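Local atomic coordinates of protein kinase domain-containing protein (PDB entry 6Z3U), a protein that probably phosphorylates serine and threonine residues of other proteins with ATP, as the kinase subunit of the CDK-activating kinase complex. Residues L142-E147 with N214-R219; P223-I228 with L236-L241. All coordinates share one frame; numbering follows the deposited sequence.

Interaction 1: L142-E147 with N214-R219; sequences LKYLRE and NFILHR
Y144 and I216 are the nearest backbone positions, their CA atoms 7.7 Å apart, where 142-147, part of helix 136-148, passes the short strand 216-217; E147 and N214 follow at 8.0 Å between CA atoms. Too far apart for backbone contact, the two segments meet through side chains. I216 reaches across with CG1 beside its backbone N (chi1 -64°), and its extended outer bond carries CD1 to 3.9 Å from Y144 CD1. Its other branch, CG2, lies over one face of the tyrosine ring, offset toward the rim, while K143 CD lies over the rim of the opposite face. The ring's hydroxyl is hydrogen-bonded to S244 OG on the strand that pairs with 216-217. In the kinase fold the helix is the C helix of the N-terminal lobe, and the strand leads from helix 194-213, closed by a Schellman motif at F215, into the HRD sequence of the catalytic loop. R146, on the same C helix, forms a salt bridge to E19 of the cyclin subunit. E147 approaches I216 with its carboxylate end, OE1 standing 4.0 Å from I216 CD1. Cutting I216 back to an alanine is likely to open a gap between helix and strand and remove the aliphatic branch lying over the Y144 ring.

Interaction 2: P223-I228 with L236-L241; sequences PNNLLI and LADFGL
L226 and L236 face each other as an antiparallel, non-hydrogen-bonded pair, CA to CA 4.9 Å, and their side chains lie on the same face of the small hairpin sheet. With chi1 near -163°, L236 swings CG away from its amide nitrogen, and its CD1 comes to 3.4 Å from L226 CD2. Both leucines are buried against helix 194-213, L226 on L204 and L236 on A207, and they form the tightly packed part of the contact. Next to them the backbones join directly: A237 N donates to N225 O over 3.2 Å, a somewhat bent bond with an N-H...O angle of 143°. Beyond the single bridge the two segments diverge, and the contact is partly exposed at L227, A237 and D238. On this side the end of L227 meets the A237 methyl, L227 CD1 lying 3.4 Å from A237 CB. N225, itself buried, sends its side chain across D238, with N225 OD1 3.5 Å from D238 CB and its amide plane 32° from the carboxylate plane. N225 ND2 donates to the backbone O of D220, the predicted proton acceptor, whereas D238 OD1 accepts from G240 N at 2.9 Å in an Asx turn, which holds the carboxylate to the backbone of the DFG sequence. The arrangement is that of the protein kinase active site, in which the asparagine at the end of the catalytic loop stands beside the aspartate of the DFG motif; in related kinases these two positions hold the magnesium ions of bound ATP.

From the N terminus, the chain passes through helix 136-148 in the small lobe. It then runs over the rest of the five-stranded sheet and helix 194-213 before interaction 1 closes this long loop of 66 intervening residues at 214-219. Interaction 2 starts only afterwards and closes a hairpin of seven intervening residues, so the two lie in series, neither nested nor crossing. D220 stands in the short connection between them. Their centres are 12 Å apart and they touch: L145 CD2 packs 3.6 Å from F239 CD1, and R219 NH2 probably hydrogen-bonds to L241 O. Together they tie helix 136-148, the catalytic loop and the start of the activation segment.

Interaction 1: L142-E147 with N214-R219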
ATOM      1  N   LEU B 142       5.619   5.372   2.461  1.00 27.83           N
ATOM      2  CA  LEU B 142       4.798   6.343   1.743  1.00 33.45           C
ATOM      3  C   LEU B 142       3.428   5.768   1.409  1.00 33.17           C
ATOM      4  O   LEU B 142       2.416   6.475   1.473  1.00 35.04           O
ATOM      5  CB  LEU B 142       5.525   6.781   0.472  1.00 33.40           C
ATOM      6  CG  LEU B 142       5.298   8.209  -0.023  1.00 29.05           C
ATOM      7  CD1 LEU B 142       5.493   9.209   1.101  1.00 34.14           C
ATOM      8  CD2 LEU B 142       6.244   8.515  -1.175  1.00 30.03           C
ATOM      9  N   LYS B 143       3.377   4.486   1.049  1.00 34.42           N
ATOM     10  CA  LYS B 143       2.120   3.864   0.654  1.00 36.31           C
ATOM     11  C   LYS B 143       1.235   3.564   1.858  1.00 34.51           C
ATOM     12  O   LYS B 143       0.071   3.976   1.900  1.00 38.95           O
ATOM     13  CB  LYS B 143       2.408   2.579  -0.127  1.00 36.43           C
ATOM     14  CG  LYS B 143       1.175   1.771  -0.514  1.00 39.98           C
ATOM     15  CD  LYS B 143       1.565   0.444  -1.163  1.00 39.05           C
ATOM     16  CE  LYS B 143       0.341  -0.372  -1.554  1.00 47.75           C
ATOM     17  NZ  LYS B 143       0.709  -1.728  -2.057  1.00 53.08           N
ATOM     18  N   TYR B 144       1.771   2.855   2.852  1.00 30.21           N
ATOM     19  CA  TYR B 144       0.924   2.287   3.894  1.00 28.99           C
ATOM     20  C   TYR B 144       0.599   3.284   4.998  1.00 28.41           C
ATOM     21  O   TYR B 144      -0.480   3.201   5.597  1.00 30.38           O
ATOM     22  CB  TYR B 144       1.590   1.040   4.471  1.00 26.93           C
ATOM     23  CG  TYR B 144       1.707  -0.078   3.460  1.00 28.35           C
ATOM     24  CD1 TYR B 144       0.596  -0.507   2.743  1.00 33.62           C
ATOM     25  CD2 TYR B 144       2.924  -0.691   3.207  1.00 32.70           C
ATOM     26  CE1 TYR B 144       0.693  -1.522   1.811  1.00 31.97           C
ATOM     27  CE2 TYR B 144       3.032  -1.708   2.275  1.00 33.17           C
ATOM     28  CZ  TYR B 144       1.912  -2.120   1.581  1.00 30.74           C
ATOM     29  OH  TYR B 144       2.011  -3.130   0.653  1.00 39.24           O
ATOM     30  N   LEU B 145       1.496   4.227   5.287  1.00 36.35           N
ATOM     31  CA  LEU B 145       1.169   5.255   6.271  1.00 29.75           C
ATOM     32  C   LEU B 145      -0.013   6.097   5.803  1.00 32.22           C
ATOM     33  O   LEU B 145      -0.847   6.518   6.612  1.00 42.36           O
ATOM     34  CB  LEU B 145       2.389   6.134   6.543  1.00 35.52           C
ATOM     35  CG  LEU B 145       3.514   5.485   7.354  1.00 32.94           C
ATOM     36  CD1 LEU B 145       4.696   6.432   7.475  1.00 34.39           C
ATOM     37  CD2 LEU B 145       3.027   5.072   8.733  1.00 36.39           C
ATOM     38  N   ARG B 146      -0.102   6.353   4.496  1.00 33.41           N
ATOM     39  CA  ARG B 146      -1.266   7.050   3.963  1.00 35.03           C
ATOM     40  C   ARG B 146      -2.501   6.157   4.005  1.00 43.20           C
ATOM     41  O   ARG B 146      -3.611   6.630   4.273  1.00 43.89           O
ATOM     42  CB  ARG B 146      -0.987   7.510   2.532  1.00 30.98           C
ATOM     43  CG  ARG B 146      -2.189   8.106   1.814  1.00 30.39           C
ATOM     44  CD  ARG B 146      -2.726   9.323   2.546  1.00 46.33           C
ATOM     45  NE  ARG B 146      -3.937   9.850   1.926  1.00 45.66           N
ATOM     46  CZ  ARG B 146      -5.155   9.361   2.130  1.00 45.44           C
ATOM     47  NH1 ARG B 146      -5.335   8.321   2.935  1.00 48.67           N
ATOM     48  NH2 ARG B 146      -6.197   9.910   1.524  1.00 51.17           N
ATOM     49  N   GLU B 147      -2.319   4.859   3.757  1.00 38.53           N
ATOM     50  CA  GLU B 147      -3.450   3.938   3.737  1.00 36.26           C
ATOM     51  C   GLU B 147      -4.071   3.794   5.121  1.00 36.45           C
ATOM     52  O   GLU B 147      -5.299   3.768   5.258  1.00 35.46           O
ATOM     53  CB  GLU B 147      -2.989   2.576   3.214  1.00 38.16           C
ATOM     54  CG  GLU B 147      -3.846   1.990   2.101  1.00 36.49           C
ATOM     55  CD  GLU B 147      -3.184   0.794   1.435  1.00 39.47           C
ATOM     56  OE1 GLU B 147      -3.795  -0.297   1.412  1.00 44.86           O
ATOM     57  OE2 GLU B 147      -2.041   0.937   0.950  1.00 37.43           O
ATOM     58  N   ASN B 214      -7.218  -3.444   7.419  1.00 29.18           N
ATOM     59  CA  ASN B 214      -6.946  -2.854   6.116  1.00 28.45           C
ATOM     60  C   ASN B 214      -6.011  -3.714   5.275  1.00 24.26           C
ATOM     61  O   ASN B 214      -5.386  -3.209   4.335  1.00 23.83           O
ATOM     62  CB  ASN B 214      -6.358  -1.453   6.289  1.00 28.90           C
ATOM     63  CG  ASN B 214      -7.348  -0.482   6.889  1.00 31.59           C
ATOM     64  OD1 ASN B 214      -8.045   0.238   6.171  1.00 38.14           O
ATOM     65  ND2 ASN B 214      -7.434  -0.472   8.212  1.00 35.42           N
ATOM     66  N   PHE B 215      -5.891  -4.999   5.607  1.00 30.18           N
ATOM     67  CA  PHE B 215      -5.148  -5.962   4.798  1.00 26.19           C
ATOM     68  C   PHE B 215      -3.699  -5.520   4.602  1.00 24.35           C
ATOM     69  O   PHE B 215      -3.173  -5.493   3.488  1.00 26.28           O
ATOM     70  CB  PHE B 215      -5.840  -6.187   3.453  1.00 29.65           C
ATOM     71  CG  PHE B 215      -7.327  -6.339   3.560  1.00 26.30           C
ATOM     72  CD1 PHE B 215      -7.879  -7.444   4.187  1.00 25.86           C
ATOM     73  CD2 PHE B 215      -8.175  -5.385   3.024  1.00 24.16           C
ATOM     74  CE1 PHE B 215      -9.245  -7.589   4.286  1.00 33.48           C
ATOM     75  CE2 PHE B 215      -9.541  -5.525   3.117  1.00 25.05           C
ATOM     76  CZ  PHE B 215     -10.078  -6.627   3.750  1.00 36.53           C
ATOM     77  N   ILE B 216      -3.048  -5.181   5.712  1.00 29.02           N
ATOM     78  CA  ILE B 216      -1.656  -4.754   5.716  1.00 23.11           C
ATOM     79  C   ILE B 216      -0.932  -5.511   6.817  1.00 21.70           C
ATOM     80  O   ILE B 216      -1.408  -5.565   7.956  1.00 21.29           O
ATOM     81  CB  ILE B 216      -1.527  -3.235   5.934  1.00 22.21           C
ATOM     82  CG1 ILE B 216      -2.156  -2.476   4.768  1.00 22.74           C
ATOM     83  CG2 ILE B 216      -0.067  -2.850   6.094  1.00 22.25           C
ATOM     84  CD1 ILE B 216      -2.500  -1.045   5.095  1.00 30.41           C
ATOM     85  N   LEU B 217       0.204  -6.108   6.475  1.00 21.86           N
ATOM     86  CA  LEU B 217       1.079  -6.748   7.446  1.00 21.56           C
ATOM     87  C   LEU B 217       2.218  -5.795   7.787  1.00 21.61           C
ATOM     88  O   LEU B 217       2.813  -5.191   6.890  1.00 24.27           O
ATOM     89  CB  LEU B 217       1.633  -8.062   6.897  1.00 24.50           C
ATOM     90  CG  LEU B 217       0.616  -9.161   6.591  1.00 22.34           C
ATOM     91  CD1 LEU B 217       1.290 -10.328   5.880  1.00 30.00           C
ATOM     92  CD2 LEU B 217      -0.061  -9.635   7.867  1.00 21.72           C
ATOM     93  N   HIS B 218       2.512  -5.656   9.080  1.00 21.20           N
ATOM     94  CA  HIS B 218       3.584  -4.759   9.503  1.00 21.33           C
ATOM     95  C   HIS B 218       4.946  -5.437   9.397  1.00 21.64           C
ATOM     96  O   HIS B 218       5.887  -4.872   8.832  1.00 22.43           O
ATOM     97  CB  HIS B 218       3.327  -4.283  10.934  1.00 20.88           C
ATOM     98  CG  HIS B 218       4.309  -3.265  11.418  1.00 21.11           C
ATOM     99  ND1 HIS B 218       5.502  -3.608  12.017  1.00 23.92           N
ATOM    100  CD2 HIS B 218       4.272  -1.912  11.399  1.00 23.52           C
ATOM    101  CE1 HIS B 218       6.159  -2.510  12.343  1.00 24.80           C
ATOM    102  NE2 HIS B 218       5.436  -1.467  11.978  1.00 31.71           N
ATOM    103  N   ARG B 219       5.066  -6.644   9.947  1.00 21.48           N
ATOM    104  CA  ARG B 219       6.240  -7.498   9.765  1.00 21.98           C
ATOM    105  C   ARG B 219       7.512  -6.876  10.337  1.00 22.12           C
ATOM    106  O   ARG B 219       8.612  -7.111   9.831  1.00 22.77           O
ATOM    107  CB  ARG B 219       6.441  -7.876   8.292  1.00 22.68           C
ATOM    108  CG  ARG B 219       5.199  -8.485   7.651  1.00 22.65           C
ATOM    109  CD  ARG B 219       5.408  -8.907   6.205  1.00 23.43           C
ATOM    110  NE  ARG B 219       6.170  -7.949   5.417  1.00 27.99           N
ATOM    111  CZ  ARG B 219       6.408  -8.085   4.117  1.00 25.99           C
ATOM    112  NH1 ARG B 219       5.933  -9.133   3.458  1.00 39.40           N
ATOM    113  NH2 ARG B 219       7.116  -7.168   3.473  1.00 32.29           N
TER

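Interaction 2: P223-I228 with L236-L241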
ATOM      1  N   PRO B 223       9.548  -3.362  20.471  1.00 29.72           N
ATOM      2  CA  PRO B 223       9.352  -2.202  21.360  1.00 22.17           C
ATOM      3  C   PRO B 223       9.840  -0.883  20.783  1.00 27.94           C
ATOM      4  O   PRO B 223       9.130   0.128  20.879  1.00 30.11           O
ATOM      5  CB  PRO B 223      10.131  -2.605  22.621  1.00 21.29           C
ATOM      6  CG  PRO B 223      10.130  -4.094  22.604  1.00 20.64           C
ATOM      7  CD  PRO B 223      10.225  -4.477  21.159  1.00 30.29           C
ATOM      8  N   ASN B 224      11.036  -0.848  20.192  1.00 24.53           N
ATOM      9  CA  ASN B 224      11.583   0.426  19.737  1.00 26.27           C
ATOM     10  C   ASN B 224      10.872   0.980  18.510  1.00 23.22           C
ATOM     11  O   ASN B 224      11.186   2.100  18.094  1.00 27.50           O
ATOM     12  CB  ASN B 224      13.078   0.289  19.444  1.00 32.63           C
ATOM     13  CG  ASN B 224      13.382  -0.845  18.496  1.00 33.22           C
ATOM     14  OD1 ASN B 224      13.344  -2.015  18.878  1.00 43.81           O
ATOM     15  ND2 ASN B 224      13.695  -0.509  17.250  1.00 32.99           N
ATOM     16  N   ASN B 225       9.945   0.232  17.915  1.00 28.79           N
ATOM     17  CA  ASN B 225       9.090   0.747  16.853  1.00 26.23           C
ATOM     18  C   ASN B 225       7.729   1.188  17.373  1.00 22.75           C
ATOM     19  O   ASN B 225       6.820   1.435  16.573  1.00 23.57           O
ATOM     20  CB  ASN B 225       8.910  -0.308  15.758  1.00 24.54           C
ATOM     21  CG  ASN B 225      10.162  -0.502  14.921  1.00 31.80           C
ATOM     22  OD1 ASN B 225      11.058   0.345  14.908  1.00 26.97           O
ATOM     23  ND2 ASN B 225      10.227  -1.624  14.212  1.00 36.81           N
ATOM     24  N   LEU B 226       7.567   1.282  18.691  1.00 25.54           N
ATOM     25  CA  LEU B 226       6.334   1.741  19.329  1.00 28.26           C
ATOM     26  C   LEU B 226       6.612   3.104  19.962  1.00 25.05           C
ATOM     27  O   LEU B 226       7.089   3.194  21.092  1.00 26.13           O
ATOM     28  CB  LEU B 226       5.848   0.726  20.365  1.00 26.99           C
ATOM     29  CG  LEU B 226       5.421  -0.624  19.787  1.00 27.68           C
ATOM     30  CD1 LEU B 226       5.312  -1.683  20.862  1.00 19.96           C
ATOM     31  CD2 LEU B 226       4.094  -0.467  19.071  1.00 27.53           C
ATOM     32  N   LEU B 227       6.307   4.166  19.219  1.00 22.85           N
ATOM     33  CA  LEU B 227       6.547   5.523  19.681  1.00 23.64           C
ATOM     34  C   LEU B 227       5.382   6.009  20.542  1.00 26.06           C
ATOM     35  O   LEU B 227       4.260   5.504  20.456  1.00 34.50           O
ATOM     36  CB  LEU B 227       6.753   6.449  18.486  1.00 26.51           C
ATOM     37  CG  LEU B 227       7.735   5.922  17.437  1.00 24.42           C
ATOM     38  CD1 LEU B 227       8.020   6.980  16.392  1.00 34.41           C
ATOM     39  CD2 LEU B 227       9.033   5.466  18.088  1.00 32.58           C
ATOM     40  N   ILE B 228       5.662   7.009  21.377  1.00 32.61           N
ATOM     41  CA  ILE B 228       4.729   7.478  22.396  1.00 30.06           C
ATOM     42  C   ILE B 228       4.443   8.957  22.164  1.00 29.63           C
ATOM     43  O   ILE B 228       5.374   9.761  22.043  1.00 33.82           O
ATOM     44  CB  ILE B 228       5.282   7.259  23.815  1.00 27.18           C
ATOM     45  CG1 ILE B 228       5.834   5.840  23.966  1.00 26.62           C
ATOM     46  CG2 ILE B 228       4.186   7.474  24.844  1.00 38.97           C
ATOM     47  CD1 ILE B 228       6.590   5.619  25.255  1.00 23.76           C
ATOM     48  N   LEU B 236       2.171   2.923  16.559  1.00 24.64           N
ATOM     49  CA  LEU B 236       3.022   2.065  15.738  1.00 25.72           C
ATOM     50  C   LEU B 236       3.606   2.875  14.586  1.00 31.92           C
ATOM     51  O   LEU B 236       2.870   3.572  13.880  1.00 39.04           O
ATOM     52  CB  LEU B 236       2.210   0.891  15.196  1.00 26.71           C
ATOM     53  CG  LEU B 236       2.956  -0.329  14.654  1.00 30.90           C
ATOM     54  CD1 LEU B 236       3.925  -0.882  15.685  1.00 32.85           C
ATOM     55  CD2 LEU B 236       1.971  -1.398  14.220  1.00 20.25           C
ATOM     56  N   ALA B 237       4.923   2.772  14.372  1.00 45.68           N
ATOM     57  CA  ALA B 237       5.623   3.754  13.549  1.00 48.37           C
ATOM     58  C   ALA B 237       6.318   3.163  12.330  1.00 52.78           C
ATOM     59  O   ALA B 237       6.019   3.581  11.208  1.00 68.43           O
ATOM     60  CB  ALA B 237       6.642   4.519  14.407  1.00 47.94           C
ATOM     61  N   ASP B 238       7.267   2.245  12.497  1.00 38.16           N
ATOM     62  CA  ASP B 238       8.136   1.862  11.384  1.00 39.67           C
ATOM     63  C   ASP B 238       7.410   0.870  10.482  1.00 38.32           C
ATOM     64  O   ASP B 238       7.138  -0.264  10.887  1.00 49.62           O
ATOM     65  CB  ASP B 238       9.447   1.275  11.895  1.00 48.91           C
ATOM     66  CG  ASP B 238      10.487   1.132  10.797  1.00 42.32           C
ATOM     67  OD1 ASP B 238      10.167   0.520   9.755  1.00 41.64           O
ATOM     68  OD2 ASP B 238      11.616   1.638  10.972  1.00 45.35           O
ATOM     69  N   PHE B 239       7.117   1.290   9.249  1.00 38.33           N
ATOM     70  CA  PHE B 239       6.424   0.462   8.270  1.00 33.91           C
ATOM     71  C   PHE B 239       7.316   0.093   7.089  1.00 24.90           C
ATOM     72  O   PHE B 239       6.810  -0.281   6.027  1.00 22.89           O
ATOM     73  CB  PHE B 239       5.162   1.175   7.780  1.00 32.55           C
ATOM     74  CG  PHE B 239       3.965   0.967   8.664  1.00 32.95           C
ATOM     75  CD1 PHE B 239       3.799   1.705   9.823  1.00 35.76           C
ATOM     76  CD2 PHE B 239       2.994   0.041   8.323  1.00 30.64           C
ATOM     77  CE1 PHE B 239       2.696   1.511  10.633  1.00 32.48           C
ATOM     78  CE2 PHE B 239       1.890  -0.154   9.128  1.00 23.53           C
ATOM     79  CZ  PHE B 239       1.741   0.580  10.283  1.00 21.47           C
ATOM     80  N   GLY B 240       8.635   0.167   7.262  1.00 29.24           N
ATOM     81  CA  GLY B 240       9.552  -0.079   6.164  1.00 24.79           C
ATOM     82  C   GLY B 240       9.554  -1.500   5.645  1.00 23.34           C
ATOM     83  O   GLY B 240      10.104  -1.743   4.567  1.00 27.63           O
ATOM     84  N   LEU B 241       8.946  -2.434   6.373  1.00 22.94           N
ATOM     85  CA  LEU B 241       8.867  -3.826   5.948  1.00 23.31           C
ATOM     86  C   LEU B 241       7.433  -4.267   5.684  1.00 23.42           C
ATOM     87  O   LEU B 241       7.197  -5.454   5.428  1.00 23.78           O
ATOM     88  CB  LEU B 241       9.510  -4.740   6.994  1.00 23.00           C
ATOM     89  CG  LEU B 241      11.038  -4.793   7.012  1.00 23.24           C
ATOM     90  CD1 LEU B 241      11.517  -5.797   8.041  1.00 23.57           C
ATOM     91  CD2 LEU B 241      11.585  -5.154   5.647  1.00 26.92           C
TER